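PDB 5LKW: putative OmpA family lipoprotein from Burkholderia cenocepacia, which probably acts in the Tol-Pal system, which supports outer-membrane invagination during cell division and outer-membrane integrity, its OmpA-like domain binding diaminopimelic acid of peptidoglycan. Local coordinates for residues D57-Q70 with A92-H105. Sequence-based numbering, arbitrary orientation.
Sequences DERGTSEYNLALGQ and AVSLGKEKPQATGH. With API (2,6-diaminopimelic acid), chain C.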
ATOM      1  N   ASP A  57     -10.919   6.842  -0.255  1.00 15.17           N
ATOM      2  CA  ASP A  57     -11.632   7.957  -0.936  1.00 18.30           C
ATOM      3  C   ASP A  57     -12.298   8.936   0.105  1.00 18.35           C
ATOM      4  O   ASP A  57     -12.170   8.740   1.305  1.00 19.12           O
ATOM      5  CB  ASP A  57     -12.576   7.492  -2.058  1.00 16.12           C
ATOM      6  CG  ASP A  57     -13.760   6.681  -1.530  1.00 21.51           C
ATOM      7  OD1 ASP A  57     -14.487   7.199  -0.657  1.00 21.60           O
ATOM      8  OD2 ASP A  57     -13.983   5.530  -1.986  1.00 17.71           O
ATOM      9  N   GLU A  58     -12.898  10.037  -0.362  1.00 19.02           N
ATOM     10  CA  GLU A  58     -13.242  11.181   0.519  1.00 17.90           C
ATOM     11  C   GLU A  58     -14.553  10.950   1.311  1.00 18.47           C
ATOM     12  O   GLU A  58     -14.938  11.737   2.240  1.00 18.12           O
ATOM     13  CB  GLU A  58     -13.312  12.473  -0.307  1.00 18.22           C
ATOM     14  CG  GLU A  58     -14.509  12.396  -1.362  1.00 17.47           C
ATOM     15  CD  GLU A  58     -14.407  13.433  -2.494  1.00 17.42           C
ATOM     16  OE1 GLU A  58     -15.082  13.227  -3.519  1.00 22.65           O
ATOM     17  OE2 GLU A  58     -13.702  14.459  -2.369  1.00 15.25           O
ATOM     18  N   ARG A  59     -15.245   9.881   0.955  1.00 17.74           N
ATOM     19  CA  ARG A  59     -16.540   9.626   1.536  1.00 19.14           C
ATOM     20  C   ARG A  59     -16.338   9.170   2.970  1.00 20.51           C
ATOM     21  O   ARG A  59     -15.531   8.259   3.277  1.00 20.34           O
ATOM     22  CB  ARG A  59     -17.308   8.569   0.761  1.00 19.79           C
ATOM     23  CG  ARG A  59     -17.678   8.963  -0.645  1.00 16.86           C
ATOM     24  CD  ARG A  59     -18.309   7.732  -1.312  1.00 21.44           C
ATOM     25  NE  ARG A  59     -17.337   6.679  -1.670  1.00 18.24           N
ATOM     26  CZ  ARG A  59     -17.654   5.551  -2.315  1.00 21.80           C
ATOM     27  NH1 ARG A  59     -18.935   5.318  -2.684  1.00 16.48           N
ATOM     28  NH2 ARG A  59     -16.689   4.669  -2.645  1.00 18.44           N
ATOM     29  N   GLY A  60     -17.008   9.873   3.864  1.00 21.51           N
ATOM     30  CA  GLY A  60     -17.055   9.410   5.235  1.00 22.32           C
ATOM     31  C   GLY A  60     -16.167  10.327   6.021  1.00 23.83           C
ATOM     32  O   GLY A  60     -15.454  11.185   5.478  1.00 21.88           O
ATOM     33  N   THR A  61     -16.230  10.121   7.320  1.00 25.44           N
ATOM     34  CA  THR A  61     -15.617  10.957   8.301  1.00 28.74           C
ATOM     35  C   THR A  61     -14.123  10.987   8.192  1.00 29.19           C
ATOM     36  O   THR A  61     -13.493  10.039   7.693  1.00 28.19           O
ATOM     37  CB  THR A  61     -16.087  10.427   9.677  1.00 28.06           C
ATOM     38  OG1 THR A  61     -17.231  11.185  10.057  1.00 32.40           O
ATOM     39  CG2 THR A  61     -15.100  10.570  10.683  1.00 30.53           C
ATOM     40  N   SER A  62     -13.541  12.084   8.659  1.00 29.76           N
ATOM     41  CA  SER A  62     -12.106  12.129   8.769  1.00 30.84           C
ATOM     42  C   SER A  62     -11.550  10.969   9.606  1.00 30.78           C
ATOM     43  O   SER A  62     -10.646  10.260   9.178  1.00 30.10           O
ATOM     44  CB  SER A  62     -11.678  13.456   9.374  1.00 32.72           C
ATOM     45  OG  SER A  62     -10.284  13.538   9.362  1.00 34.36           O
ATOM     46  N   GLU A  63     -12.097  10.787  10.805  1.00 31.30           N
ATOM     47  CA  GLU A  63     -11.674   9.691  11.685  1.00 31.24           C
ATOM     48  C   GLU A  63     -11.961   8.318  11.109  1.00 30.06           C
ATOM     49  O   GLU A  63     -11.130   7.425  11.266  1.00 30.24           O
ATOM     50  CB  GLU A  63     -12.253   9.860  13.101  1.00 31.91           C
ATOM     51  CG  GLU A  63     -11.457  10.918  13.891  1.00 35.13           C
ATOM     52  CD  GLU A  63     -12.264  11.669  14.969  1.00 43.40           C
ATOM     53  OE1 GLU A  63     -13.491  11.399  15.133  1.00 46.32           O
ATOM     54  OE2 GLU A  63     -11.668  12.552  15.661  1.00 42.92           O
ATOM     55  N   TYR A  64     -13.125   8.122  10.469  1.00 28.35           N
ATOM     56  CA  TYR A  64     -13.403   6.825   9.848  1.00 27.57           C
ATOM     57  C   TYR A  64     -12.260   6.397   8.853  1.00 26.62           C
ATOM     58  O   TYR A  64     -11.735   5.258   8.900  1.00 26.84           O
ATOM     59  CB  TYR A  64     -14.796   6.785   9.163  1.00 27.30           C
ATOM     60  CG  TYR A  64     -15.149   5.411   8.624  1.00 30.80           C
ATOM     61  CD1 TYR A  64     -15.784   4.478   9.436  1.00 32.67           C
ATOM     62  CD2 TYR A  64     -14.812   5.033   7.310  1.00 31.20           C
ATOM     63  CE1 TYR A  64     -16.109   3.191   8.958  1.00 33.85           C
ATOM     64  CE2 TYR A  64     -15.091   3.741   6.828  1.00 29.18           C
ATOM     65  CZ  TYR A  64     -15.743   2.822   7.665  1.00 35.37           C
ATOM     66  OH  TYR A  64     -16.050   1.535   7.234  1.00 33.71           O
ATOM     67  N   ASN A  65     -11.908   7.330   7.977  1.00 23.90           N
ATOM     68  CA  ASN A  65     -11.000   7.098   6.875  1.00 23.22           C
ATOM     69  C   ASN A  65      -9.542   7.050   7.297  1.00 22.30           C
ATOM     70  O   ASN A  65      -8.734   6.349   6.692  1.00 20.31           O
ATOM     71  CB  ASN A  65     -11.158   8.202   5.848  1.00 22.43           C
ATOM     72  CG  ASN A  65     -12.377   7.968   4.962  1.00 24.04           C
ATOM     73  OD1 ASN A  65     -12.511   6.883   4.374  1.00 25.48           O
ATOM     74  ND2 ASN A  65     -13.301   8.959   4.900  1.00 19.56           N
ATOM     75  N   LEU A  66      -9.216   7.783   8.346  1.00 21.20           N
ATOM     76  CA  LEU A  66      -7.938   7.569   8.988  1.00 23.67           C
ATOM     77  C   LEU A  66      -7.826   6.119   9.479  1.00 22.78           C
ATOM     78  O   LEU A  66      -6.809   5.488   9.248  1.00 24.36           O
ATOM     79  CB  LEU A  66      -7.748   8.569  10.158  1.00 24.07           C
ATOM     80  CG  LEU A  66      -6.293   8.783  10.507  1.00 29.82           C
ATOM     81  CD1 LEU A  66      -5.578   9.794   9.500  1.00 31.91           C
ATOM     82  CD2 LEU A  66      -6.170   9.222  12.000  1.00 34.29           C
ATOM     83  N   ALA A  67      -8.854   5.618  10.176  1.00 23.15           N
ATOM     84  CA  ALA A  67      -8.863   4.229  10.673  1.00 23.36           C
ATOM     85  C   ALA A  67      -8.817   3.227   9.506  1.00 22.58           C
ATOM     86  O   ALA A  67      -8.025   2.295   9.523  1.00 22.53           O
ATOM     87  CB  ALA A  67     -10.086   3.969  11.555  1.00 24.49           C
ATOM     88  N   LEU A  68      -9.653   3.464   8.480  1.00 22.53           N
ATOM     89  CA  LEU A  68      -9.658   2.650   7.273  1.00 19.94           C
ATOM     90  C   LEU A  68      -8.270   2.656   6.569  1.00 19.19           C
ATOM     91  O   LEU A  68      -7.689   1.587   6.245  1.00 17.81           O
ATOM     92  CB  LEU A  68     -10.790   3.132   6.331  1.00 20.12           C
ATOM     93  CG  LEU A  68     -10.860   2.411   4.972  1.00 21.56           C
ATOM     94  CD1 LEU A  68     -10.934   0.884   5.178  1.00 19.44           C
ATOM     95  CD2 LEU A  68     -12.085   2.907   4.191  1.00 23.75           C
ATOM     96  N   GLY A  69      -7.726   3.831   6.324  1.00 18.09           N
ATOM     97  CA  GLY A  69      -6.374   3.891   5.736  1.00 17.65           C
ATOM     98  C   GLY A  69      -5.361   3.057   6.529  1.00 18.99           C
ATOM     99  O   GLY A  69      -4.557   2.374   5.945  1.00 18.31           O
ATOM    100  N   GLN A  70      -5.396   3.135   7.869  1.00 19.51           N
ATOM    101  CA  GLN A  70      -4.478   2.356   8.717  1.00 19.96           C
ATOM    102  C   GLN A  70      -4.618   0.871   8.462  1.00 18.07           C
ATOM    103  O   GLN A  70      -3.619   0.148   8.265  1.00 17.93           O
ATOM    104  CB  GLN A  70      -4.609   2.731  10.235  1.00 20.31           C
ATOM    105  CG  GLN A  70      -3.517   2.125  11.110  1.00 23.78           C
ATOM    106  CD  GLN A  70      -2.077   2.515  10.719  1.00 29.50           C
ATOM    107  OE1 GLN A  70      -1.796   3.653  10.385  1.00 31.90           O
ATOM    108  NE2 GLN A  70      -1.148   1.565  10.845  1.00 32.67           N
ATOM    109  N   ALA A  92       3.725   0.774   8.702  1.00 27.77           N
ATOM    110  CA  ALA A  92       2.350   0.985   8.158  1.00 27.41           C
ATOM    111  C   ALA A  92       1.835   2.308   8.711  1.00 27.33           C
ATOM    112  O   ALA A  92       1.732   2.466   9.925  1.00 27.96           O
ATOM    113  CB  ALA A  92       1.420  -0.127   8.581  1.00 26.08           C
ATOM    114  N   VAL A  93       1.565   3.275   7.840  1.00 26.65           N
ATOM    115  CA  VAL A  93       0.896   4.529   8.251  1.00 24.76           C
ATOM    116  C   VAL A  93      -0.376   4.842   7.426  1.00 24.42           C
ATOM    117  O   VAL A  93      -0.582   4.291   6.331  1.00 25.00           O
ATOM    118  CB  VAL A  93       1.844   5.726   8.152  1.00 25.14           C
ATOM    119  CG1 VAL A  93       2.976   5.558   9.141  1.00 24.40           C
ATOM    120  CG2 VAL A  93       2.369   5.899   6.688  1.00 22.66           C
ATOM    121  N   SER A  94      -1.195   5.747   7.935  1.00 23.00           N
ATOM    122  CA  SER A  94      -2.419   6.197   7.235  1.00 22.32           C
ATOM    123  C   SER A  94      -2.410   7.701   6.909  1.00 22.34           C
ATOM    124  O   SER A  94      -2.196   8.520   7.816  1.00 22.13           O
ATOM    125  CB  SER A  94      -3.646   5.982   8.104  1.00 20.97           C
ATOM    126  OG  SER A  94      -4.851   6.223   7.328  1.00 25.33           O
ATOM    127  N   LEU A  95      -2.703   8.032   5.650  1.00 21.04           N
ATOM    128  CA  LEU A  95      -3.116   9.375   5.206  1.00 21.70           C
ATOM    129  C   LEU A  95      -4.642   9.624   5.118  1.00 22.63           C
ATOM    130  O   LEU A  95      -5.101  10.726   4.754  1.00 23.47           O
ATOM    131  CB  LEU A  95      -2.456   9.712   3.868  1.00 21.03           C
ATOM    132  CG  LEU A  95      -0.937   9.462   3.847  1.00 22.28           C
ATOM    133  CD1 LEU A  95      -0.351   9.699   2.536  1.00 21.35           C
ATOM    134  CD2 LEU A  95      -0.168  10.252   4.904  1.00 25.15           C
ATOM    135  N   GLY A  96      -5.426   8.633   5.488  1.00 20.66           N
ATOM    136  CA  GLY A  96      -6.845   8.779   5.454  1.00 21.96           C
ATOM    137  C   GLY A  96      -7.304   9.280   4.089  1.00 22.69           C
ATOM    138  O   GLY A  96      -6.854   8.774   3.020  1.00 21.52           O
ATOM    139  N   LYS A  97      -8.149  10.301   4.124  1.00 22.37           N
ATOM    140  CA  LYS A  97      -8.595  10.947   2.864  1.00 24.40           C
ATOM    141  C   LYS A  97      -7.822  12.200   2.464  1.00 25.19           C
ATOM    142  O   LYS A  97      -8.243  12.895   1.560  1.00 26.85           O
ATOM    143  CB  LYS A  97     -10.087  11.262   2.938  1.00 22.84           C
ATOM    144  CG  LYS A  97     -10.440  12.373   3.834  1.00 24.66           C
ATOM    145  CD  LYS A  97     -11.922  12.185   4.191  1.00 20.59           C
ATOM    146  CE  LYS A  97     -12.571  13.467   4.407  1.00 27.71           C
ATOM    147  NZ  LYS A  97     -14.002  13.081   4.371  1.00 30.29           N
ATOM    148  N   GLU A  98      -6.712  12.484   3.142  1.00 26.28           N
ATOM    149  CA  GLU A  98      -6.036  13.801   3.100  1.00 26.10           C
ATOM    150  C   GLU A  98      -5.181  14.071   1.862  1.00 26.46           C
ATOM    151  O   GLU A  98      -5.103  15.240   1.450  1.00 26.11           O
ATOM    152  CB  GLU A  98      -5.179  14.003   4.361  1.00 27.39           C
ATOM    153  CG  GLU A  98      -6.005  14.150   5.648  1.00 29.58           C
ATOM    154  CD  GLU A  98      -5.194  13.880   6.962  1.00 40.58           C
ATOM    155  OE1 GLU A  98      -3.923  13.862   6.939  1.00 41.18           O
ATOM    156  OE2 GLU A  98      -5.848  13.682   8.032  1.00 39.35           O
ATOM    157  N   LYS A  99      -4.547  13.024   1.294  1.00 24.60           N
ATOM    158  CA  LYS A  99      -3.770  13.103   0.056  1.00 25.10           C
ATOM    159  C   LYS A  99      -4.411  12.392  -1.133  1.00 24.58           C
ATOM    160  O   LYS A  99      -3.818  11.463  -1.679  1.00 23.10           O
ATOM    161  CB  LYS A  99      -2.335  12.544   0.199  1.00 26.47           C
ATOM    162  CG  LYS A  99      -1.588  13.004   1.441  1.00 30.22           C
ATOM    163  CD  LYS A  99      -1.510  14.501   1.499  1.00 39.37           C
ATOM    164  CE  LYS A  99      -0.870  14.959   2.799  1.00 42.06           C
ATOM    165  NZ  LYS A  99      -0.324  16.325   2.552  1.00 47.06           N
ATOM    166  N   PRO A 100      -5.599  12.856  -1.554  1.00 23.77           N
ATOM    167  CA  PRO A 100      -6.246  12.232  -2.728  1.00 23.84           C
ATOM    168  C   PRO A 100      -5.287  12.300  -3.956  1.00 24.40           C
ATOM    169  O   PRO A 100      -4.675  13.328  -4.172  1.00 25.27           O
ATOM    170  CB  PRO A 100      -7.543  13.077  -2.904  1.00 23.87           C
ATOM    171  CG  PRO A 100      -7.190  14.519  -2.254  1.00 23.97           C
ATOM    172  CD  PRO A 100      -6.303  14.083  -1.065  1.00 24.43           C
ATOM    173  N   GLN A 101      -5.079  11.217  -4.696  1.00 23.65           N
ATOM    174  CA  GLN A 101      -4.275  11.291  -5.939  1.00 24.20           C
ATOM    175  C   GLN A 101      -5.094  11.797  -7.172  1.00 22.80           C
ATOM    176  O   GLN A 101      -4.584  12.569  -8.010  1.00 19.52           O
ATOM    177  CB  GLN A 101      -3.630   9.917  -6.227  1.00 26.22           C
ATOM    178  CG  GLN A 101      -2.288  10.035  -6.880  1.00 32.31           C
ATOM    179  CD  GLN A 101      -1.269  10.777  -5.972  1.00 39.74           C
ATOM    180  OE1 GLN A 101      -1.345  10.718  -4.728  1.00 42.79           O
ATOM    181  NE2 GLN A 101      -0.330  11.499  -6.598  1.00 42.78           N
ATOM    182  N   ALA A 102      -6.369  11.381  -7.249  1.00 21.80           N
ATOM    183  CA  ALA A 102      -7.342  11.940  -8.197  1.00 21.60           C
ATOM    184  C   ALA A 102      -8.307  12.811  -7.409  1.00 21.30           C
ATOM    185  O   ALA A 102      -8.790  12.396  -6.315  1.00 20.96           O
ATOM    186  CB  ALA A 102      -8.092  10.787  -8.863  1.00 21.99           C
ATOM    187  N   THR A 103      -8.613  13.991  -7.937  1.00 21.37           N
ATOM    188  CA  THR A 103      -9.277  15.050  -7.151  1.00 23.16           C
ATOM    189  C   THR A 103     -10.776  15.260  -7.493  1.00 22.07           C
ATOM    190  O   THR A 103     -11.449  16.094  -6.853  1.00 22.66           O
ATOM    191  CB  THR A 103      -8.538  16.456  -7.295  1.00 23.83           C
ATOM    192  OG1 THR A 103      -8.561  16.827  -8.674  1.00 25.61           O
ATOM    193  CG2 THR A 103      -7.039  16.394  -6.776  1.00 25.58           C
ATOM    194  N   GLY A 104     -11.271  14.517  -8.482  1.00 21.50           N
ATOM    195  CA  GLY A 104     -12.693  14.405  -8.798  1.00 19.77           C
ATOM    196  C   GLY A 104     -13.624  13.700  -7.786  1.00 19.69           C
ATOM    197  O   GLY A 104     -13.192  13.084  -6.825  1.00 16.76           O
ATOM    198  N   HIS A 105     -14.924  13.801  -8.055  1.00 18.26           N
ATOM    199  CA  HIS A 105     -15.921  13.439  -7.075  1.00 19.01           C
ATOM    200  C   HIS A 105     -16.833  12.489  -7.820  1.00 18.73           C
ATOM    201  O   HIS A 105     -17.980  12.779  -8.173  1.00 19.93           O
ATOM    202  CB  HIS A 105     -16.561  14.713  -6.477  1.00 18.72           C
ATOM    203  CG  HIS A 105     -15.551  15.735  -5.993  1.00 17.17           C
ATOM    204  ND1 HIS A 105     -14.741  15.528  -4.894  1.00 16.64           N
ATOM    205  CD2 HIS A 105     -15.192  16.952  -6.491  1.00 19.25           C
ATOM    206  CE1 HIS A 105     -13.954  16.577  -4.714  1.00 19.46           C
ATOM    207  NE2 HIS A 105     -14.200  17.458  -5.668  1.00 18.65           N
TER
HETATM  208  C   API C 201     -13.233   3.987   1.315  1.00 20.28           C
HETATM  209  CA  API C 201     -14.349   4.719   2.021  1.00 21.41           C
HETATM  210  C3  API C 201     -15.752   4.639   1.420  1.00 29.73           C
HETATM  211  C4  API C 201     -16.713   5.447   2.318  1.00 40.58           C
HETATM  212  C5  API C 201     -17.991   4.700   2.741  1.00 54.53           C
HETATM  213  C6  API C 201     -18.849   5.451   3.777  1.00 63.20           C
HETATM  214  O   API C 201     -12.223   4.652   1.122  1.00 16.01           O
HETATM  215  OXT API C 201     -13.258   2.793   0.939  1.00 17.62           O
HETATM  216  N   API C 201     -13.958   6.127   2.010  1.00 19.72           N
HETATM  217  O   HOH W   1      -8.798  10.911   6.971  1.00 23.87           O
HETATM  218  O   HOH W   2      -0.706   6.664  10.536  1.00 35.59           O
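S94 and G96 pack against G69 and L66 of helix 62-82, closing the beta-alpha-beta unit 50-55, 62-82, 90-96 of the OmpA-like domain. Two glycines make the approach close: the CA atoms of L66 and G96 are 3.9 Å apart, and G69 CA lies 3.2 Å from S94 OG. A CA-H...O contact from G96 to N65 O fits the same tight fit. S94 carries OG anti to its own N (chi1 -171°), which delivers the hydroxyl to L66 O at 2.8 Å, in the carbonyl plane and on a lone pair. L66 O thus accepts twice, from S94 OG and from Q70 N within the helix, while S94 OG receives G96 N in an ST turn.

The solvent-exposed side, formed by S62, L66 and E98, is looser: a water links S62 O to K97 N, and L66 CD1 comes no nearer to E98 than 4.2 Å from OE2. Another water joins Q70 OE1 to S94 N. Q70 NE2 reaches A92 O from well above the carbonyl plane but is also bonded to E74.

K97, following the strand, ties down the loop that lines the diaminopimelate pocket. Its NZ donates to E58 O at 2.7 Å and, almost in line with the carbonyl bond, to G60 O. Between these two lies R59, whose own carbonyl binds the ligand amine together with D57 OD1 and N65 OD1; K97 therefore probably acts as a second-shell brace. N65 ND2, donating to R59 O, sits 3.6 Å from K97 CD.

Farther along the loop, E58 meets H105 with carboxylate and imidazole nearly coplanar, 12° apart. W110 also donates to E58 OE1, whose syn lone pair takes H105 ND1 at 2.7 Å.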